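Local coordinates for protein 3',5'-cyclic-nucleotide phosphodiesterase 1 (Saccharomyces cerevisiae, PDB 4OJV) that belongs to the class-II cyclic-nucleotide phosphodiesterases of the metallo-hydrolase/oxidoreductase clan and holds two zinc ions in a metallo-beta-lactamase-like fold, at residues L64-D72 with S329-R337. Numbering follows the deposited sequence.
Sequences LVPSFYEHD and STPAKRDPR. With MPD ((4S)-2-methyl-2,4-pentanediol), chain C.
Ser67 OG donates to Asp335 OD2 over 2.6 Å, meeting that oxygen on its anti side, 17° out of the carboxylate plane. Hydrogen bonding centres on this carboxylate, Asp335 being the N-cap of helix 336-350. The syn lone pairs of both oxygens go to Arg337, which grips side-on: NE reaches OD1, and NH2 forms a salt bridge with OD2. The capping bond from Arg337 N also ends on OD1, giving each oxygen two donors and fixing the carboxylate's rotation. Arg337 NH2 also crosses to Pro66 O, a 2.8 Å bond in the carbonyl plane and on a lone pair; a water bridges that oxygen to Arg337 NH1.

Apolar packing is carried by Tyr69. With CG anti to the carbonyl carbon (chi1 -65°), its ring is laid against the helix start, and one face receives two CH-pi contacts: Asp335 CA and Pro336 CD each lie 3.7 Å from the ring centroid. Around the rim, Thr330 O is 3.2 Å from Tyr69 CE2, while Tyr69 OH takes a weak bond from Thr330 N.

A methylpentanediol molecule, probably from the crystallisation liquor, also joins the segments: its O2 hydrogen-bonds with Tyr69 OH and Ser329 OG, its O4 donates to Ser67 O, and its C3 lies over the Arg337 guanidinium.

The one ionic pair that spans the two segments is looser. Glu70 OE1 and Arg334 NE are 3.6 Å apart, a long salt bridge supplemented by a shared water, and Arg334 NH2 pairs with Glu342 farther along the helix.

Thus the turn between antiparallel strands 64-66 and 73-75 packs on the loop leading into helix 336-350. Asn109 of the second subunit donates to Ala332 O, placing this junction at the dimer interface.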
ATOM      1  N   LEU A  64       7.570  22.309   5.683  1.00 17.02           N
ATOM      2  CA  LEU A  64       6.439  22.144   4.769  1.00 17.77           C
ATOM      3  C   LEU A  64       6.084  20.676   4.684  1.00 17.86           C
ATOM      4  O   LEU A  64       6.970  19.819   4.681  1.00 21.21           O
ATOM      5  CB  LEU A  64       6.780  22.655   3.364  1.00 19.46           C
ATOM      6  CG  LEU A  64       7.183  24.120   3.193  1.00 19.54           C
ATOM      7  CD1 LEU A  64       7.645  24.384   1.769  1.00 23.34           C
ATOM      8  CD2 LEU A  64       6.030  25.039   3.561  1.00 20.44           C
ATOM      9  N   VAL A  65       4.786  20.392   4.610  1.00 15.39           N
ATOM     10  CA  VAL A  65       4.310  19.012   4.498  1.00 14.05           C
ATOM     11  C   VAL A  65       3.553  18.810   3.182  1.00 13.07           C
ATOM     12  O   VAL A  65       2.998  19.756   2.627  1.00 14.04           O
ATOM     13  CB  VAL A  65       3.425  18.585   5.699  1.00 15.20           C
ATOM     14  CG1 VAL A  65       4.186  18.708   7.014  1.00 16.67           C
ATOM     15  CG2 VAL A  65       2.135  19.392   5.761  1.00 15.92           C
ATOM     16  N   PRO A  66       3.505  17.570   2.671  1.00 13.10           N
ATOM     17  CA  PRO A  66       2.752  17.358   1.426  1.00 13.65           C
ATOM     18  C   PRO A  66       1.272  17.717   1.550  1.00 12.30           C
ATOM     19  O   PRO A  66       0.680  17.523   2.624  1.00 12.66           O
ATOM     20  CB  PRO A  66       2.906  15.856   1.172  1.00 14.93           C
ATOM     21  CG  PRO A  66       4.176  15.495   1.870  1.00 16.96           C
ATOM     22  CD  PRO A  66       4.201  16.344   3.106  1.00 14.72           C
ATOM     23  N   SER A  67       0.701  18.254   0.468  1.00 11.93           N
ATOM     24  CA  SER A  67      -0.711  18.623   0.430  1.00 11.57           C
ATOM     25  C   SER A  67      -1.348  18.237  -0.905  1.00 12.12           C
ATOM     26  O   SER A  67      -2.219  17.365  -0.948  1.00 12.64           O
ATOM     27  CB  SER A  67      -0.873  20.124   0.699  1.00 12.21           C
ATOM     28  OG  SER A  67      -2.214  20.526   0.533  1.00 11.34           O
ATOM     29  N   PHE A  68      -0.914  18.898  -1.984  1.00 12.16           N
ATOM     30  CA  PHE A  68      -1.338  18.633  -3.374  1.00 12.20           C
ATOM     31  C   PHE A  68      -2.643  19.317  -3.790  1.00 12.45           C
ATOM     32  O   PHE A  68      -3.258  18.950  -4.794  1.00 13.34           O
ATOM     33  CB  PHE A  68      -1.322  17.128  -3.709  1.00 13.98           C
ATOM     34  CG  PHE A  68      -0.004  16.467  -3.410  1.00 14.76           C
ATOM     35  CD1 PHE A  68       1.157  16.850  -4.080  1.00 17.58           C
ATOM     36  CD2 PHE A  68       0.086  15.484  -2.434  1.00 15.67           C
ATOM     37  CE1 PHE A  68       2.378  16.253  -3.792  1.00 19.49           C
ATOM     38  CE2 PHE A  68       1.299  14.868  -2.154  1.00 16.57           C
ATOM     39  CZ  PHE A  68       2.445  15.255  -2.831  1.00 19.24           C
ATOM     40  N   TYR A  69      -3.037  20.339  -3.036  1.00 12.51           N
ATOM     41  CA  TYR A  69      -4.235  21.100  -3.360  1.00 12.15           C
ATOM     42  C   TYR A  69      -3.827  22.509  -3.796  1.00 12.85           C
ATOM     43  O   TYR A  69      -3.162  22.655  -4.817  1.00 13.39           O
ATOM     44  CB  TYR A  69      -5.233  21.079  -2.203  1.00 12.24           C
ATOM     45  CG  TYR A  69      -5.769  19.681  -1.942  1.00 11.19           C
ATOM     46  CD1 TYR A  69      -5.052  18.756  -1.171  1.00 11.78           C
ATOM     47  CD2 TYR A  69      -6.991  19.280  -2.476  1.00 11.54           C
ATOM     48  CE1 TYR A  69      -5.532  17.474  -0.938  1.00 12.42           C
ATOM     49  CE2 TYR A  69      -7.483  17.992  -2.254  1.00 11.74           C
ATOM     50  CZ  TYR A  69      -6.745  17.097  -1.482  1.00 11.48           C
ATOM     51  OH  TYR A  69      -7.241  15.820  -1.239  1.00 12.93           O
ATOM     52  N   GLU A  70      -4.178  23.540  -3.039  1.00 11.85           N
ATOM     53  CA  GLU A  70      -3.744  24.900  -3.390  1.00 12.90           C
ATOM     54  C   GLU A  70      -2.230  24.959  -3.604  1.00 13.11           C
ATOM     55  O   GLU A  70      -1.759  25.664  -4.502  1.00 15.39           O
ATOM     56  CB  GLU A  70      -4.215  25.899  -2.339  1.00 12.86           C
ATOM     57  CG  GLU A  70      -5.726  26.085  -2.368  1.00 13.40           C
ATOM     58  CD  GLU A  70      -6.261  26.799  -1.151  1.00 14.59           C
ATOM     59  OE1 GLU A  70      -5.921  26.405  -0.021  1.00 15.01           O
ATOM     60  OE2 GLU A  70      -7.038  27.762  -1.331  1.00 15.88           O
ATOM     61  N   HIS A  71      -1.471  24.219  -2.793  1.00 12.78           N
ATOM     62  CA  HIS A  71      -0.033  24.048  -3.009  1.00 13.10           C
ATOM     63  C   HIS A  71       0.337  22.601  -2.858  1.00 13.43           C
ATOM     64  O   HIS A  71      -0.306  21.854  -2.117  1.00 13.54           O
ATOM     65  CB  HIS A  71       0.793  24.850  -2.008  1.00 14.79           C
ATOM     66  CG  HIS A  71       0.450  26.311  -1.972  1.00 15.64           C
ATOM     67  ND1 HIS A  71      -0.480  26.812  -1.136  1.00 15.48           N
ATOM     68  CD2 HIS A  71       0.936  27.380  -2.711  1.00 18.03           C
ATOM     69  CE1 HIS A  71      -0.573  28.138  -1.326  1.00 17.25           C
ATOM     70  NE2 HIS A  71       0.290  28.481  -2.291  1.00 18.99           N
ATOM     71  N   ASP A  72       1.409  22.192  -3.518  1.00 12.92           N
ATOM     72  CA  ASP A  72       1.889  20.832  -3.352  1.00 12.76           C
ATOM     73  C   ASP A  72       2.449  20.589  -1.946  1.00 13.23           C
ATOM     74  O   ASP A  72       2.401  19.463  -1.445  1.00 14.73           O
ATOM     75  CB  ASP A  72       2.910  20.487  -4.437  1.00 14.49           C
ATOM     76  CG  ASP A  72       2.267  20.257  -5.791  1.00 15.31           C
ATOM     77  OD1 ASP A  72       1.039  20.023  -5.868  1.00 15.37           O
ATOM     78  OD2 ASP A  72       2.996  20.282  -6.798  1.00 19.50           O
ATOM     79  N   SER A 329      -8.822  11.964   0.554  1.00 11.14           N
ATOM     80  CA  SER A 329      -8.667  12.897  -0.569  1.00 12.54           C
ATOM     81  C   SER A 329     -10.028  13.168  -1.188  1.00 13.81           C
ATOM     82  O   SER A 329     -10.974  12.377  -1.063  1.00 15.29           O
ATOM     83  CB  SER A 329      -7.757  12.345  -1.664  1.00 14.22           C
ATOM     84  OG  SER A 329      -6.464  12.085  -1.192  1.00 13.71           O
ATOM     85  N   THR A 330     -10.123  14.290  -1.874  1.00 15.27           N
ATOM     86  CA  THR A 330     -11.321  14.656  -2.591  1.00 16.28           C
ATOM     87  C   THR A 330     -10.848  15.570  -3.712  1.00 16.72           C
ATOM     88  O   THR A 330      -9.826  16.240  -3.563  1.00 16.61           O
ATOM     89  CB  THR A 330     -12.351  15.339  -1.656  1.00 18.74           C
ATOM     90  OG1 THR A 330     -13.519  15.683  -2.402  1.00 22.87           O
ATOM     91  CG2 THR A 330     -11.782  16.586  -0.998  1.00 21.30           C
ATOM     92  N   PRO A 331     -11.546  15.567  -4.859  1.00 17.03           N
ATOM     93  CA  PRO A 331     -11.122  16.454  -5.949  1.00 18.07           C
ATOM     94  C   PRO A 331     -11.622  17.894  -5.748  1.00 17.98           C
ATOM     95  O   PRO A 331     -12.356  18.432  -6.581  1.00 21.89           O
ATOM     96  CB  PRO A 331     -11.737  15.798  -7.193  1.00 19.79           C
ATOM     97  CG  PRO A 331     -12.927  15.071  -6.674  1.00 20.54           C
ATOM     98  CD  PRO A 331     -12.592  14.615  -5.286  1.00 18.50           C
ATOM     99  N   ALA A 332     -11.214  18.488  -4.626  1.00 17.40           N
ATOM    100  CA  ALA A 332     -11.631  19.820  -4.210  1.00 17.54           C
ATOM    101  C   ALA A 332     -10.504  20.822  -4.397  1.00 15.69           C
ATOM    102  O   ALA A 332      -9.347  20.446  -4.569  1.00 15.08           O
ATOM    103  CB  ALA A 332     -12.069  19.801  -2.752  1.00 20.88           C
ATOM    104  N   LYS A 333     -10.845  22.108  -4.358  1.00 15.96           N
ATOM    105  CA  LYS A 333      -9.845  23.152  -4.528  1.00 16.36           C
ATOM    106  C   LYS A 333      -8.915  23.245  -3.323  1.00 14.47           C
ATOM    107  O   LYS A 333      -7.727  23.509  -3.478  1.00 16.07           O
ATOM    108  CB  LYS A 333     -10.506  24.506  -4.798  1.00 20.73           C
ATOM    109  CG  LYS A 333     -11.208  24.594  -6.146  1.00 27.21           C
ATOM    110  CD  LYS A 333     -11.797  25.976  -6.387  1.00 31.23           C
ATOM    111  CE  LYS A 333     -12.426  26.069  -7.768  1.00 36.65           C
ATOM    112  NZ  LYS A 333     -12.956  27.431  -8.051  1.00 40.88           N
ATOM    113  N   ARG A 334      -9.459  23.008  -2.130  1.00 13.19           N
ATOM    114  CA  ARG A 334      -8.700  23.172  -0.884  1.00 12.86           C
ATOM    115  C   ARG A 334      -8.493  21.835  -0.183  1.00 11.71           C
ATOM    116  O   ARG A 334      -9.369  20.968  -0.187  1.00 12.51           O
ATOM    117  CB  ARG A 334      -9.419  24.157   0.042  1.00 14.96           C
ATOM    118  CG  ARG A 334      -8.660  24.576   1.299  1.00 15.23           C
ATOM    119  CD  ARG A 334      -8.976  26.021   1.672  1.00 18.91           C
ATOM    120  NE  ARG A 334      -8.167  26.502   2.796  1.00 22.62           N
ATOM    121  CZ  ARG A 334      -8.562  26.519   4.060  1.00 22.55           C
ATOM    122  NH1 ARG A 334      -9.770  26.078   4.392  1.00 26.21           N
ATOM    123  NH2 ARG A 334      -7.740  26.983   4.993  1.00 22.89           N
ATOM    124  N   ASP A 335      -7.323  21.695   0.424  1.00 10.61           N
ATOM    125  CA  ASP A 335      -6.967  20.506   1.193  1.00 11.00           C
ATOM    126  C   ASP A 335      -8.061  20.230   2.228  1.00 10.55           C
ATOM    127  O   ASP A 335      -8.343  21.077   3.080  1.00 11.12           O
ATOM    128  CB  ASP A 335      -5.613  20.771   1.861  1.00 11.33           C
ATOM    129  CG  ASP A 335      -4.972  19.530   2.480  1.00 11.34           C
ATOM    130  OD1 ASP A 335      -5.672  18.698   3.100  1.00 11.94           O
ATOM    131  OD2 ASP A 335      -3.731  19.430   2.361  1.00 11.45           O
ATOM    132  N   PRO A 336      -8.699  19.042   2.159  1.00 10.62           N
ATOM    133  CA  PRO A 336      -9.811  18.792   3.075  1.00 10.91           C
ATOM    134  C   PRO A 336      -9.378  18.732   4.531  1.00 10.24           C
ATOM    135  O   PRO A 336     -10.202  18.938   5.406  1.00 11.07           O
ATOM    136  CB  PRO A 336     -10.352  17.433   2.616  1.00 12.00           C
ATOM    137  CG  PRO A 336      -9.209  16.787   1.920  1.00 12.84           C
ATOM    138  CD  PRO A 336      -8.489  17.915   1.233  1.00 12.05           C
ATOM    139  N   ARG A 337      -8.100  18.472   4.798  1.00 10.19           N
ATOM    140  CA  ARG A 337      -7.634  18.505   6.181  1.00 10.64           C
ATOM    141  C   ARG A 337      -7.773  19.914   6.761  1.00 10.59           C
ATOM    142  O   ARG A 337      -8.115  20.073   7.932  1.00 10.95           O
ATOM    143  CB  ARG A 337      -6.186  18.044   6.268  1.00 10.94           C
ATOM    144  CG  ARG A 337      -6.021  16.579   5.882  1.00 10.43           C
ATOM    145  CD  ARG A 337      -4.568  16.165   5.765  1.00 10.95           C
ATOM    146  NE  ARG A 337      -3.861  16.934   4.743  1.00 10.76           N
ATOM    147  CZ  ARG A 337      -2.551  16.878   4.548  1.00 11.07           C
ATOM    148  NH1 ARG A 337      -1.804  16.068   5.297  1.00 12.06           N
ATOM    149  NH2 ARG A 337      -1.988  17.633   3.612  1.00 12.47           N
TER
HETATM  150  C1  MPD C 402      -5.047  12.514   1.806  1.00 15.27           C
HETATM  151  C2  MPD C 402      -5.054  14.014   1.510  1.00 13.78           C
HETATM  152  O2  MPD C 402      -5.356  14.225   0.123  1.00 14.13           O
HETATM  153  CM  MPD C 402      -6.155  14.679   2.331  1.00 14.74           C
HETATM  154  C3  MPD C 402      -3.688  14.630   1.896  1.00 15.59           C
HETATM  155  C4  MPD C 402      -2.544  14.197   0.958  1.00 15.91           C
HETATM  156  O4  MPD C 402      -2.777  14.729  -0.336  1.00 15.13           O
HETATM  157  C5  MPD C 402      -1.190  14.692   1.462  1.00 16.74           C
HETATM  158  O   HOH W   1       1.054  15.996   4.941  1.00 17.64           O
HETATM  159  O   HOH W   2      -5.368  23.716   0.011  1.00 13.00           O
HETATM  160  O   HOH W   3      -5.856  27.795   2.163  1.00 27.81           O